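Local coordinates for Ras-associated and pleckstrin homology domains-containing protein 1 (Homo sapiens, PDB 4GN1) that mediates localized membrane signals, is implicated in regulating lamellipodial dynamics, and brings EVL and VASP to the leading edge of the cell, at residues Y162-K167 and D173-L178; V7-M12 and S17-V22; Y92-F95 and Y101-G104; Q189-K194 and C202-H207. All coordinates share one frame; numbering follows the deposited sequence.

Contact 1: residues Y162-K167 and D173-L178; sequences YVPKGK and DLVCFL
Tyr162 and Val175 form an antiparallel hydrogen-bonded pair where the edge strand 175-178 of the PH domain meets the end of strand 159-162. Tyr162 N donates to Val175 O at 3.1 Å. The return bond from Val175 N to Tyr162 O is 2.9 Å. The Tyr162 side chain crosses that of Phe177 at about a right angle. Its first torsion (chi1 82°) sets CG between the backbone N and the carbonyl carbon and turns the ring toward Phe177. From CB outward, CG lies near both CB and CD1 of Phe177. CD2 makes the tightest approach, 3.5 Å to Phe177 CB. Val175 O lies at the ring edge, in its plane, near CD2. CE2 reaches Val175 CG2 at 3.7 Å. CE1 and CZ still lie near Phe177 CD1. This is a T-shaped stack: the Phe177 edge points at the Tyr162 face, with the planes at 65°. Pro164 N lies over the opposite face. Phe177 meets Phe153 edge-to-face as well, and touches Leu140 together with Tyr162. Phe177 and Leu178 both face Ile160, a classic beta bulge. Beyond the paired strands, the Val163 side chain crosses that of Asp173 at about a right angle, with Val163 CG1 3.7 Å from Asp173 CB. The other branch of the valine meets the neighbouring leucine, with Val163 CG2 3.9 Å from Leu174 CD2.

Contact 2: residues V7-M12 and S17-V22; sequences VIRVHM and SKTMMV
Ile8 and Met20 form a hydrogen-bonded pair in the antiparallel hairpin of strands 5-11 and 17-23, the first two strands of the ubiquitin-like Ras-associating domain. Ile8 N to Met20 O is 2.9 Å, and Met20 N to Ile8 O is 3.0 Å. Val10 and Lys18 repeat the pattern, with Val10 N to Lys18 O at 2.8 Å. On the face carrying Ile8, its CG1 runs beside Met20 CG, 3.9 Å away, and both side chains point the same way. Ile8 CD1 meets Val22 CG1 as the two side chains cross at about a right angle. On the other face, Arg9 NH1 donates to Ser17 OG at 3.0 Å. The hydroxyl lies near the guanidinium plane, but the bond is bent (137°). The arginine chain folds at chi3 (78°) to reach it. His11 CE1 lies over one guanidinium face, and Ser17 CB sits over a face of the His11 ring. Further out, helix 28-39 meets Met20 and Val22, while Leu68 and Leu72 of helix 68-72 touch Ile8. Ile8, Val10, Met20 and Val22 thus pack toward the helices and strand 83-87, with Lys18 exposed at the margin; the Arg9 face is chemically mixed and largely exposed.

Contact 3: residues Y92-F95 and Y101-G104; sequences YALF and YLLG
Leu94 lies over one face of the Tyr101 ring. Its CA is 4.0 Å from the ring centroid and 29° off the normal, a CH-pi contact made by the backbone carbon. The leucine CB sits over the same ring, offset toward the rim. The ring therefore lies against the start of helix 93-96, with CD1 and CE1 both near Leu94 CA. Leu94 CD1 reaches the base of the tyrosine, crossing it obliquely, 3.6 Å from Tyr101 CB. The same methyl touches Leu102 CD2 at 3.9 Å, and these two leucine side chains cross at about a right angle. At the far end of the ring, Tyr101 OH reaches Ala93 CB at 3.7 Å. This is packing and not a polar bond. The tyrosine CG stands anti to its carbonyl carbon (chi1 -57°), and the ring extends back over the helix start. No hydrogen bond joins the two segments. Within 92-95, Phe95 N bonds to Tyr92 O at 3.0 Å, and Tyr92 takes the N-cap position. Helix 225-240 covers the contact: Asn233 meets both Leu94 and Tyr101, Ile237 meets both leucines, and Arg226 makes a cation-pi contact with Tyr101. Leu102 also packs on Leu120 and Cys123 of helix 113-124. The contact is hydrophobic packing of the chain that follows helix 93-96 against that helix and against helix 225-240, the long C-terminal helix characteristic of a PH domain.

Contact 4: residues Q189-K194 and C202-H207; sequences QDYRNK and CLVLKH
Residues 191-194 form a single short helical turn next to strand 202-206, and the nearest CA atoms across the two, those of Tyr191 and Cys202, are 7.0 Å apart. No hydrogen bond links the segments, so side chains make the contact. Tyr191 CB touches Cys202 SG at 3.6 Å. The sulfur also lies obliquely beside the ring, 5.2 Å from the Tyr191 centroid, as a sulfur-aromatic contact. Further along the ring, Tyr191 CE2 meets Val204 CG2 at 3.5 Å. The methyl comes in at the ring edge, near its plane, and the two side chains cross at about a right angle. With CG1 anti to the backbone N (chi1 -179°), CG2 is the Val204 branch that touches the ring. Both segments belong to the PH domain, where the turn lies in the connection between strands 184-188 and 202-206. The phenol reaches beyond that domain: Tyr191 OH bonds to Leu56 O, and Met58 of the Ras-associating domain touches both Tyr191 and Val204. Tyr191 is phosphorylated by ABL1, but is unmodified here and buried. The turn carries its own polar link, a nearly straight bond (172°) from Asn193 ND2 to the syn lone pair of Asp190 OD1, 3.0 Å long.

Overall arrangement
Contacts 1 and 2 lie at the two ends of the molecule, on opposite sides of its centre, with their own centres 43 Å apart. Both pair strands through backbone hydrogen bonds and are partly buried. Contact 2 belongs to the Ras-associating domain, contact 1 to the PH domain. Contacts 3 and 4 are nearer the middle. They have no hydrogen bond between their segments and are held by apolar packing, in contact 3 partly from a backbone CA. Contact 4 is the buried one and borders the Ras-associating domain; contact 3 is partly buried. Contacts 1 and 4 touch within the PH domain, where Leu178 CD2 lies 3.4 Å from Leu205 CB. Helix 225-240 serves both contact 3 and the 202-207 segment.

Contact 1: residues Y162-K167 and D173-L178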
loop_
_atom_site.group_PDB
_atom_site.type_symbol
_atom_site.label_atom_id
_atom_site.label_comp_id
_atom_site.label_asym_id
_atom_site.label_seq_id
_atom_site.Cartn_x
_atom_site.Cartn_y
_atom_site.Cartn_z
ATOM N N TYR A 162 -17.208 3.816 8.113
ATOM C CA TYR A 162 -18.222 3.534 7.118
ATOM C C TYR A 162 -19.590 3.498 7.744
ATOM O O TYR A 162 -19.733 3.495 8.960
ATOM C CB TYR A 162 -17.934 2.216 6.379
ATOM C CG TYR A 162 -18.376 0.934 7.083
ATOM C CD1 TYR A 162 -18.979 -0.096 6.365
ATOM C CD2 TYR A 162 -18.187 0.749 8.460
ATOM C CE1 TYR A 162 -19.379 -1.267 6.988
ATOM C CE2 TYR A 162 -18.583 -0.420 9.089
ATOM C CZ TYR A 162 -19.174 -1.422 8.348
ATOM O OH TYR A 162 -19.557 -2.580 8.965
ATOM N N VAL A 163 -20.593 3.483 6.884
ATOM C CA VAL A 163 -21.975 3.401 7.283
ATOM C C VAL A 163 -22.417 1.994 6.902
ATOM O O VAL A 163 -22.408 1.646 5.719
ATOM C CB VAL A 163 -22.809 4.455 6.536
ATOM C CG1 VAL A 163 -24.220 4.509 7.095
ATOM C CG2 VAL A 163 -22.132 5.816 6.633
ATOM N N PRO A 164 -22.752 1.161 7.902
ATOM C CA PRO A 164 -23.245 -0.186 7.614
ATOM C C PRO A 164 -24.681 -0.236 7.046
ATOM O O PRO A 164 -25.068 -1.258 6.476
ATOM C CB PRO A 164 -23.170 -0.884 8.976
ATOM C CG PRO A 164 -23.288 0.221 9.969
ATOM C CD PRO A 164 -22.577 1.389 9.348
ATOM N N LYS A 165 -25.446 0.849 7.185
ATOM C CA LYS A 165 -26.840 0.903 6.714
ATOM C C LYS A 165 -26.911 1.545 5.318
ATOM O O LYS A 165 -26.602 2.733 5.172
ATOM C CB LYS A 165 -27.690 1.730 7.701
ATOM C CG LYS A 165 -29.130 1.268 7.971
ATOM C CD LYS A 165 -29.992 1.023 6.727
ATOM C CE LYS A 165 -30.310 2.286 5.934
ATOM N NZ LYS A 165 -31.259 3.171 6.659
ATOM N N GLY A 166 -27.319 0.771 4.306
ATOM C CA GLY A 166 -27.507 1.282 2.935
ATOM C C GLY A 166 -26.239 1.534 2.117
ATOM O O GLY A 166 -25.162 0.996 2.430
ATOM N N LYS A 167 -26.368 2.369 1.075
ATOM C CA LYS A 167 -25.282 2.673 0.101
ATOM C C LYS A 167 -25.020 4.193 -0.107
ATOM O O LYS A 167 -24.544 4.617 -1.160
ATOM C CB LYS A 167 -25.588 1.987 -1.254
ATOM C CG LYS A 167 -26.905 2.436 -1.880
ATOM C CD LYS A 167 -27.437 1.529 -2.982
ATOM C CE LYS A 167 -28.880 1.930 -3.293
ATOM N NZ LYS A 167 -29.483 1.333 -4.521
ATOM N N ASP A 173 -24.064 8.140 11.130
ATOM C CA ASP A 173 -23.990 6.674 11.193
ATOM C C ASP A 173 -22.642 6.104 10.723
ATOM O O ASP A 173 -22.578 4.961 10.260
ATOM C CB ASP A 173 -25.136 6.042 10.380
ATOM C CG ASP A 173 -26.428 5.889 11.179
ATOM O OD1 ASP A 173 -26.386 5.890 12.431
ATOM O OD2 ASP A 173 -27.490 5.746 10.539
ATOM N N LEU A 174 -21.582 6.907 10.830
ATOM C CA LEU A 174 -20.212 6.433 10.622
ATOM C C LEU A 174 -19.742 5.696 11.866
ATOM O O LEU A 174 -19.683 6.285 12.943
ATOM C CB LEU A 174 -19.253 7.594 10.290
ATOM C CG LEU A 174 -19.339 8.216 8.881
ATOM C CD1 LEU A 174 -18.690 9.595 8.870
ATOM C CD2 LEU A 174 -18.754 7.323 7.785
ATOM N N VAL A 175 -19.446 4.402 11.712
ATOM C CA VAL A 175 -18.832 3.575 12.781
ATOM C C VAL A 175 -17.431 3.126 12.350
ATOM O O VAL A 175 -17.120 3.111 11.156
ATOM C CB VAL A 175 -19.704 2.338 13.208
ATOM C CG1 VAL A 175 -21.122 2.753 13.588
ATOM C CG2 VAL A 175 -19.735 1.239 12.139
ATOM N N CYS A 176 -16.579 2.769 13.311
ATOM C CA CYS A 176 -15.242 2.288 12.966
ATOM C C CYS A 176 -15.371 1.094 12.027
ATOM O O CYS A 176 -16.112 0.143 12.313
ATOM C CB CYS A 176 -14.419 1.910 14.203
ATOM S SG CYS A 176 -12.745 1.315 13.808
ATOM N N PHE A 177 -14.683 1.183 10.890
ATOM C CA PHE A 177 -14.550 0.084 9.957
ATOM C C PHE A 177 -13.217 -0.597 10.213
ATOM O O PHE A 177 -13.171 -1.815 10.316
ATOM C CB PHE A 177 -14.676 0.546 8.489
ATOM C CG PHE A 177 -14.326 -0.520 7.480
ATOM C CD1 PHE A 177 -15.231 -1.523 7.161
ATOM C CD2 PHE A 177 -13.080 -0.516 6.846
ATOM C CE1 PHE A 177 -14.905 -2.498 6.235
ATOM C CE2 PHE A 177 -12.736 -1.495 5.924
ATOM C CZ PHE A 177 -13.647 -2.495 5.622
ATOM N N LEU A 178 -12.138 0.180 10.316
ATOM C CA LEU A 178 -10.829 -0.392 10.595
ATOM C C LEU A 178 -9.801 0.658 11.019
ATOM O O LEU A 178 -9.529 1.606 10.256
ATOM C CB LEU A 178 -10.322 -1.113 9.352
ATOM C CG LEU A 178 -9.306 -2.249 9.427
ATOM C CD1 LEU A 178 -9.815 -3.435 10.252
ATOM C CD2 LEU A 178 -9.026 -2.697 8.010
#

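Contact 2: residues V7-M12 and S17-V22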
loop_
_atom_site.group_PDB
_atom_site.type_symbol
_atom_site.label_atom_id
_atom_site.label_comp_id
_atom_site.label_asym_id
_atom_site.label_seq_id
_atom_site.Cartn_x
_atom_site.Cartn_y
_atom_site.Cartn_z
ATOM N N VAL A 7 19.862 -15.375 3.894
ATOM C CA VAL A 7 19.787 -15.434 2.445
ATOM C C VAL A 7 18.331 -15.525 1.987
ATOM O O VAL A 7 17.633 -16.480 2.291
ATOM C CB VAL A 7 20.625 -16.589 1.863
ATOM C CG1 VAL A 7 20.788 -16.413 0.359
ATOM C CG2 VAL A 7 22.005 -16.641 2.515
ATOM N N ILE A 8 17.877 -14.484 1.290
ATOM C CA ILE A 8 16.549 -14.456 0.692
ATOM C C ILE A 8 16.627 -14.790 -0.797
ATOM O O ILE A 8 17.684 -14.670 -1.413
ATOM C CB ILE A 8 15.871 -13.079 0.884
ATOM C CG1 ILE A 8 16.661 -11.979 0.172
ATOM C CG2 ILE A 8 15.767 -12.766 2.365
ATOM C CD1 ILE A 8 15.929 -10.665 0.060
ATOM N N ARG A 9 15.507 -15.229 -1.356
ATOM C CA ARG A 9 15.391 -15.437 -2.794
ATOM C C ARG A 9 14.446 -14.395 -3.340
ATOM O O ARG A 9 13.350 -14.221 -2.823
ATOM C CB ARG A 9 14.859 -16.834 -3.128
ATOM C CG ARG A 9 14.992 -17.213 -4.593
ATOM C CD ARG A 9 14.912 -18.721 -4.781
ATOM N NE ARG A 9 13.542 -19.231 -4.722
ATOM C CZ ARG A 9 12.770 -19.442 -5.796
ATOM N NH1 ARG A 9 13.242 -19.189 -7.024
ATOM N NH2 ARG A 9 11.526 -19.924 -5.651
ATOM N N VAL A 10 14.889 -13.720 -4.395
ATOM C CA VAL A 10 14.157 -12.604 -4.982
ATOM C C VAL A 10 13.870 -12.890 -6.447
ATOM O O VAL A 10 14.787 -13.244 -7.201
ATOM C CB VAL A 10 14.953 -11.269 -4.889
ATOM C CG1 VAL A 10 14.128 -10.124 -5.423
ATOM C CG2 VAL A 10 15.333 -10.952 -3.460
ATOM N N HIS A 11 12.609 -12.724 -6.841
ATOM C CA HIS A 11 12.225 -12.793 -8.259
ATOM C C HIS A 11 12.414 -11.499 -8.973
ATOM O O HIS A 11 11.926 -10.456 -8.540
ATOM C CB HIS A 11 10.815 -13.334 -8.428
ATOM C CG HIS A 11 10.657 -14.731 -7.884
ATOM N ND1 HIS A 11 10.559 -14.988 -6.552
ATOM C CD2 HIS A 11 10.655 -15.960 -8.522
ATOM C CE1 HIS A 11 10.470 -16.315 -6.363
ATOM N NE2 HIS A 11 10.526 -16.910 -7.570
ATOM N N MET A 12 13.171 -11.558 -10.063
ATOM C CA MET A 12 13.468 -10.357 -10.847
ATOM C C MET A 12 12.373 -10.090 -11.856
ATOM O O MET A 12 11.365 -10.823 -11.951
ATOM C CB MET A 12 14.853 -10.412 -11.528
ATOM C CG MET A 12 15.992 -10.865 -10.616
ATOM S SD MET A 12 16.211 -9.863 -9.123
ATOM C CE MET A 12 17.458 -8.670 -9.663
ATOM N N SER A 17 15.305 -15.555 -10.879
ATOM C CA SER A 17 15.420 -15.365 -9.462
ATOM C C SER A 17 16.879 -15.319 -9.031
ATOM O O SER A 17 17.742 -15.858 -9.703
ATOM C CB SER A 17 14.602 -16.426 -8.706
ATOM O OG SER A 17 15.279 -17.649 -8.634
ATOM N N LYS A 18 17.150 -14.650 -7.916
ATOM C CA LYS A 18 18.512 -14.520 -7.408
ATOM C C LYS A 18 18.492 -14.613 -5.906
ATOM O O LYS A 18 17.530 -14.188 -5.280
ATOM C CB LYS A 18 19.139 -13.187 -7.841
ATOM C CG LYS A 18 19.790 -13.249 -9.224
ATOM C CD LYS A 18 20.030 -11.857 -9.811
ATOM C CE LYS A 18 20.484 -11.906 -11.272
ATOM N NZ LYS A 18 20.465 -10.534 -11.875
ATOM N N THR A 19 19.539 -15.182 -5.312
ATOM C CA THR A 19 19.637 -15.118 -3.856
ATOM C C THR A 19 20.512 -13.962 -3.458
ATOM O O THR A 19 21.306 -13.486 -4.244
ATOM C CB THR A 19 20.204 -16.394 -3.228
ATOM O OG1 THR A 19 21.475 -16.693 -3.829
ATOM C CG2 THR A 19 19.233 -17.543 -3.399
ATOM N N MET A 20 20.358 -13.510 -2.226
ATOM C CA MET A 20 21.241 -12.495 -1.708
ATOM C C MET A 20 21.130 -12.470 -0.204
ATOM O O MET A 20 20.059 -12.739 0.357
ATOM C CB MET A 20 20.904 -11.126 -2.313
ATOM C CG MET A 20 19.659 -10.452 -1.769
ATOM S SD MET A 20 19.789 -8.665 -1.927
ATOM C CE MET A 20 21.519 -8.389 -2.390
ATOM N N MET A 21 22.234 -12.164 0.452
ATOM C CA MET A 21 22.245 -12.121 1.896
ATOM C C MET A 21 21.753 -10.770 2.430
ATOM O O MET A 21 22.164 -9.728 1.962
ATOM C CB MET A 21 23.649 -12.445 2.413
ATOM C CG MET A 21 23.710 -12.681 3.911
ATOM S SD MET A 21 25.387 -13.012 4.458
ATOM C CE MET A 21 26.160 -11.400 4.216
ATOM N N VAL A 22 20.867 -10.808 3.415
ATOM C CA VAL A 22 20.433 -9.610 4.143
ATOM C C VAL A 22 20.748 -9.845 5.625
ATOM O O VAL A 22 21.022 -10.967 6.015
ATOM C CB VAL A 22 18.922 -9.345 3.953
ATOM C CG1 VAL A 22 18.589 -9.173 2.477
ATOM C CG2 VAL A 22 18.090 -10.477 4.558
#

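Contact 3: residues Y92-F95 and Y101-G104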
loop_
_atom_site.group_PDB
_atom_site.type_symbol
_atom_site.label_atom_id
_atom_site.label_comp_id
_atom_site.label_asym_id
_atom_site.label_seq_id
_atom_site.Cartn_x
_atom_site.Cartn_y
_atom_site.Cartn_z
ATOM N N TYR A 92 6.117 5.992 -5.525
ATOM C CA TYR A 92 6.261 7.423 -5.280
ATOM C C TYR A 92 5.412 8.319 -6.180
ATOM O O TYR A 92 5.688 9.515 -6.304
ATOM C CB TYR A 92 7.738 7.839 -5.297
ATOM C CG TYR A 92 8.485 7.248 -4.128
ATOM C CD1 TYR A 92 8.040 7.456 -2.804
ATOM C CD2 TYR A 92 9.614 6.458 -4.327
ATOM C CE1 TYR A 92 8.708 6.902 -1.729
ATOM C CE2 TYR A 92 10.288 5.908 -3.260
ATOM C CZ TYR A 92 9.834 6.133 -1.968
ATOM O OH TYR A 92 10.504 5.559 -0.925
ATOM N N ALA A 93 4.381 7.747 -6.799
ATOM C CA ALA A 93 3.501 8.521 -7.681
ATOM C C ALA A 93 3.032 9.747 -6.892
ATOM O O ALA A 93 3.344 10.884 -7.243
ATOM C CB ALA A 93 2.320 7.688 -8.164
ATOM N N LEU A 94 2.353 9.483 -5.781
ATOM C CA LEU A 94 1.897 10.500 -4.846
ATOM C C LEU A 94 2.873 11.671 -4.619
ATOM O O LEU A 94 2.455 12.819 -4.463
ATOM C CB LEU A 94 1.553 9.814 -3.518
ATOM C CG LEU A 94 1.661 10.627 -2.239
ATOM C CD1 LEU A 94 0.381 11.430 -2.096
ATOM C CD2 LEU A 94 1.856 9.733 -1.029
ATOM N N PHE A 95 4.164 11.394 -4.600
ATOM C CA PHE A 95 5.134 12.437 -4.317
ATOM C C PHE A 95 5.554 13.201 -5.550
ATOM O O PHE A 95 5.839 14.388 -5.457
ATOM C CB PHE A 95 6.348 11.851 -3.623
ATOM C CG PHE A 95 6.080 11.498 -2.204
ATOM C CD1 PHE A 95 6.312 12.429 -1.195
ATOM C CD2 PHE A 95 5.525 10.273 -1.885
ATOM C CE1 PHE A 95 6.031 12.124 0.118
ATOM C CE2 PHE A 95 5.230 9.961 -0.577
ATOM C CZ PHE A 95 5.483 10.889 0.427
ATOM N N TYR A 101 -3.384 13.904 -5.349
ATOM C CA TYR A 101 -3.810 13.080 -4.226
ATOM C C TYR A 101 -4.214 13.904 -3.036
ATOM O O TYR A 101 -5.192 13.549 -2.358
ATOM C CB TYR A 101 -2.715 12.088 -3.825
ATOM C CG TYR A 101 -2.307 11.203 -4.977
ATOM C CD1 TYR A 101 -1.405 11.666 -5.942
ATOM C CD2 TYR A 101 -2.827 9.911 -5.109
ATOM C CE1 TYR A 101 -1.032 10.866 -7.004
ATOM C CE2 TYR A 101 -2.464 9.106 -6.172
ATOM C CZ TYR A 101 -1.558 9.587 -7.110
ATOM O OH TYR A 101 -1.180 8.807 -8.176
ATOM N N LEU A 102 -3.473 14.998 -2.796
ATOM C CA LEU A 102 -3.620 15.827 -1.581
ATOM C C LEU A 102 -4.630 16.969 -1.739
ATOM O O LEU A 102 -5.003 17.633 -0.763
ATOM C CB LEU A 102 -2.266 16.362 -1.136
ATOM C CG LEU A 102 -1.120 15.348 -1.045
ATOM C CD1 LEU A 102 0.182 16.062 -0.711
ATOM C CD2 LEU A 102 -1.402 14.235 -0.040
ATOM N N LEU A 103 -5.029 17.223 -2.983
ATOM C CA LEU A 103 -6.267 17.926 -3.279
ATOM C C LEU A 103 -6.946 16.894 -4.136
ATOM O O LEU A 103 -6.289 16.225 -4.975
ATOM C CB LEU A 103 -6.041 19.181 -4.106
ATOM C CG LEU A 103 -4.635 19.755 -4.098
ATOM C CD1 LEU A 103 -4.345 20.412 -5.433
ATOM C CD2 LEU A 103 -4.432 20.703 -2.925
ATOM N N GLY A 104 -8.246 16.741 -3.927
ATOM C CA GLY A 104 -8.991 15.705 -4.614
ATOM C C GLY A 104 -10.444 16.041 -4.485
ATOM O O GLY A 104 -10.991 15.934 -3.391
#

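Contact 4: residues Q189-K194 and C202-H207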
loop_
_atom_site.group_PDB
_atom_site.type_symbol
_atom_site.label_atom_id
_atom_site.label_comp_id
_atom_site.label_asym_id
_atom_site.label_seq_id
_atom_site.Cartn_x
_atom_site.Cartn_y
_atom_site.Cartn_z
ATOM N N GLN A 189 -5.004 -9.327 -6.662
ATOM C CA GLN A 189 -4.696 -9.707 -8.044
ATOM C C GLN A 189 -5.795 -10.555 -8.616
ATOM O O GLN A 189 -6.016 -11.684 -8.144
ATOM C CB GLN A 189 -3.365 -10.475 -8.131
ATOM C CG GLN A 189 -2.147 -9.641 -7.763
ATOM C CD GLN A 189 -2.287 -8.215 -8.281
ATOM O OE1 GLN A 189 -2.497 -7.983 -9.491
ATOM N NE2 GLN A 189 -2.202 -7.246 -7.366
ATOM N N ASP A 190 -6.485 -10.014 -9.622
ATOM C CA ASP A 190 -7.494 -10.768 -10.352
ATOM C C ASP A 190 -8.665 -11.184 -9.443
ATOM O O ASP A 190 -9.154 -12.313 -9.479
ATOM C CB ASP A 190 -6.855 -11.982 -11.041
ATOM C CG ASP A 190 -7.815 -12.682 -11.991
ATOM O OD1 ASP A 190 -7.829 -13.932 -11.995
ATOM O OD2 ASP A 190 -8.582 -11.986 -12.706
ATOM N N TYR A 191 -9.116 -10.245 -8.624
ATOM C CA TYR A 191 -10.201 -10.500 -7.685
ATOM C C TYR A 191 -11.547 -10.631 -8.403
ATOM O O TYR A 191 -12.495 -11.239 -7.878
ATOM C CB TYR A 191 -10.202 -9.433 -6.574
ATOM C CG TYR A 191 -9.248 -9.755 -5.434
ATOM C CD1 TYR A 191 -8.290 -10.758 -5.570
ATOM C CD2 TYR A 191 -9.307 -9.054 -4.220
ATOM C CE1 TYR A 191 -7.438 -11.071 -4.526
ATOM C CE2 TYR A 191 -8.451 -9.341 -3.179
ATOM C CZ TYR A 191 -7.518 -10.350 -3.326
ATOM O OH TYR A 191 -6.656 -10.667 -2.299
ATOM N N ARG A 192 -11.609 -10.050 -9.601
ATOM C CA ARG A 192 -12.691 -10.275 -10.553
ATOM C C ARG A 192 -13.124 -11.727 -10.556
ATOM O O ARG A 192 -14.291 -12.041 -10.358
ATOM C CB ARG A 192 -12.205 -9.916 -11.953
ATOM C CG ARG A 192 -12.748 -8.606 -12.488
ATOM C CD ARG A 192 -14.245 -8.711 -12.661
ATOM N NE ARG A 192 -14.652 -8.127 -13.931
ATOM C CZ ARG A 192 -15.908 -8.015 -14.350
ATOM N NH1 ARG A 192 -16.927 -8.445 -13.608
ATOM N NH2 ARG A 192 -16.138 -7.471 -15.530
ATOM N N ASN A 193 -12.149 -12.602 -10.778
ATOM C CA ASN A 193 -12.353 -14.038 -10.809
ATOM C C ASN A 193 -12.381 -14.732 -9.430
ATOM O O ASN A 193 -13.343 -15.431 -9.107
ATOM C CB ASN A 193 -11.289 -14.669 -11.696
ATOM C CG ASN A 193 -11.422 -14.266 -13.147
ATOM O OD1 ASN A 193 -12.507 -14.298 -13.721
ATOM N ND2 ASN A 193 -10.307 -13.905 -13.758
ATOM N N LYS A 194 -11.335 -14.535 -8.629
ATOM C CA LYS A 194 -11.174 -15.234 -7.350
ATOM C C LYS A 194 -12.250 -14.909 -6.301
ATOM O O LYS A 194 -12.645 -15.796 -5.543
ATOM C CB LYS A 194 -9.745 -15.048 -6.776
ATOM C CG LYS A 194 -9.544 -15.608 -5.366
ATOM C CD LYS A 194 -8.092 -15.897 -5.026
ATOM C CE LYS A 194 -7.990 -16.957 -3.930
ATOM N NZ LYS A 194 -8.796 -18.189 -4.212
ATOM N N CYS A 202 -8.976 -3.479 -6.693
ATOM C CA CYS A 202 -9.187 -3.973 -5.336
ATOM C C CYS A 202 -8.025 -3.726 -4.382
ATOM O O CYS A 202 -6.861 -4.003 -4.707
ATOM C CB CYS A 202 -9.460 -5.475 -5.360
ATOM S SG CYS A 202 -11.056 -5.962 -6.031
ATOM N N LEU A 203 -8.358 -3.247 -3.185
ATOM C CA LEU A 203 -7.390 -3.158 -2.080
ATOM C C LEU A 203 -7.792 -4.051 -0.879
ATOM O O LEU A 203 -8.976 -4.326 -0.671
ATOM C CB LEU A 203 -7.202 -1.712 -1.643
ATOM C CG LEU A 203 -8.405 -0.990 -1.026
ATOM C CD1 LEU A 203 -7.893 0.117 -0.107
ATOM C CD2 LEU A 203 -9.323 -0.406 -2.079
ATOM N N VAL A 204 -6.801 -4.500 -0.109
ATOM C CA VAL A 204 -7.013 -5.449 0.968
ATOM C C VAL A 204 -6.276 -4.909 2.170
ATOM O O VAL A 204 -5.134 -4.452 2.054
ATOM C CB VAL A 204 -6.470 -6.873 0.643
ATOM C CG1 VAL A 204 -6.734 -7.850 1.786
ATOM C CG2 VAL A 204 -7.073 -7.442 -0.630
ATOM N N LEU A 205 -6.954 -4.937 3.318
ATOM C CA LEU A 205 -6.367 -4.547 4.604
ATOM C C LEU A 205 -6.360 -5.757 5.535
ATOM O O LEU A 205 -7.381 -6.422 5.713
ATOM C CB LEU A 205 -7.141 -3.390 5.214
ATOM C CG LEU A 205 -7.370 -2.193 4.303
ATOM C CD1 LEU A 205 -8.720 -1.604 4.616
ATOM C CD2 LEU A 205 -6.308 -1.141 4.518
ATOM N N LYS A 206 -5.182 -6.083 6.052
ATOM C CA LYS A 206 -5.030 -7.149 7.050
ATOM C C LYS A 206 -3.806 -6.926 7.914
ATOM O O LYS A 206 -2.850 -6.273 7.500
ATOM C CB LYS A 206 -4.941 -8.547 6.413
ATOM C CG LYS A 206 -3.698 -8.782 5.564
ATOM C CD LYS A 206 -3.359 -10.268 5.483
ATOM C CE LYS A 206 -1.901 -10.464 5.075
ATOM N NZ LYS A 206 -1.007 -10.061 6.191
ATOM N N HIS A 207 -3.871 -7.479 9.121
ATOM C CA HIS A 207 -2.737 -7.599 10.014
ATOM C C HIS A 207 -1.593 -8.311 9.319
ATOM O O HIS A 207 -1.811 -9.301 8.617
ATOM C CB HIS A 207 -3.157 -8.357 11.274
ATOM C CG HIS A 207 -2.143 -8.296 12.388
ATOM N ND1 HIS A 207 -0.955 -8.937 12.327
ATOM C CD2 HIS A 207 -2.172 -7.636 13.609
ATOM C CE1 HIS A 207 -0.255 -8.687 13.447
ATOM N NE2 HIS A 207 -1.008 -7.898 14.232
#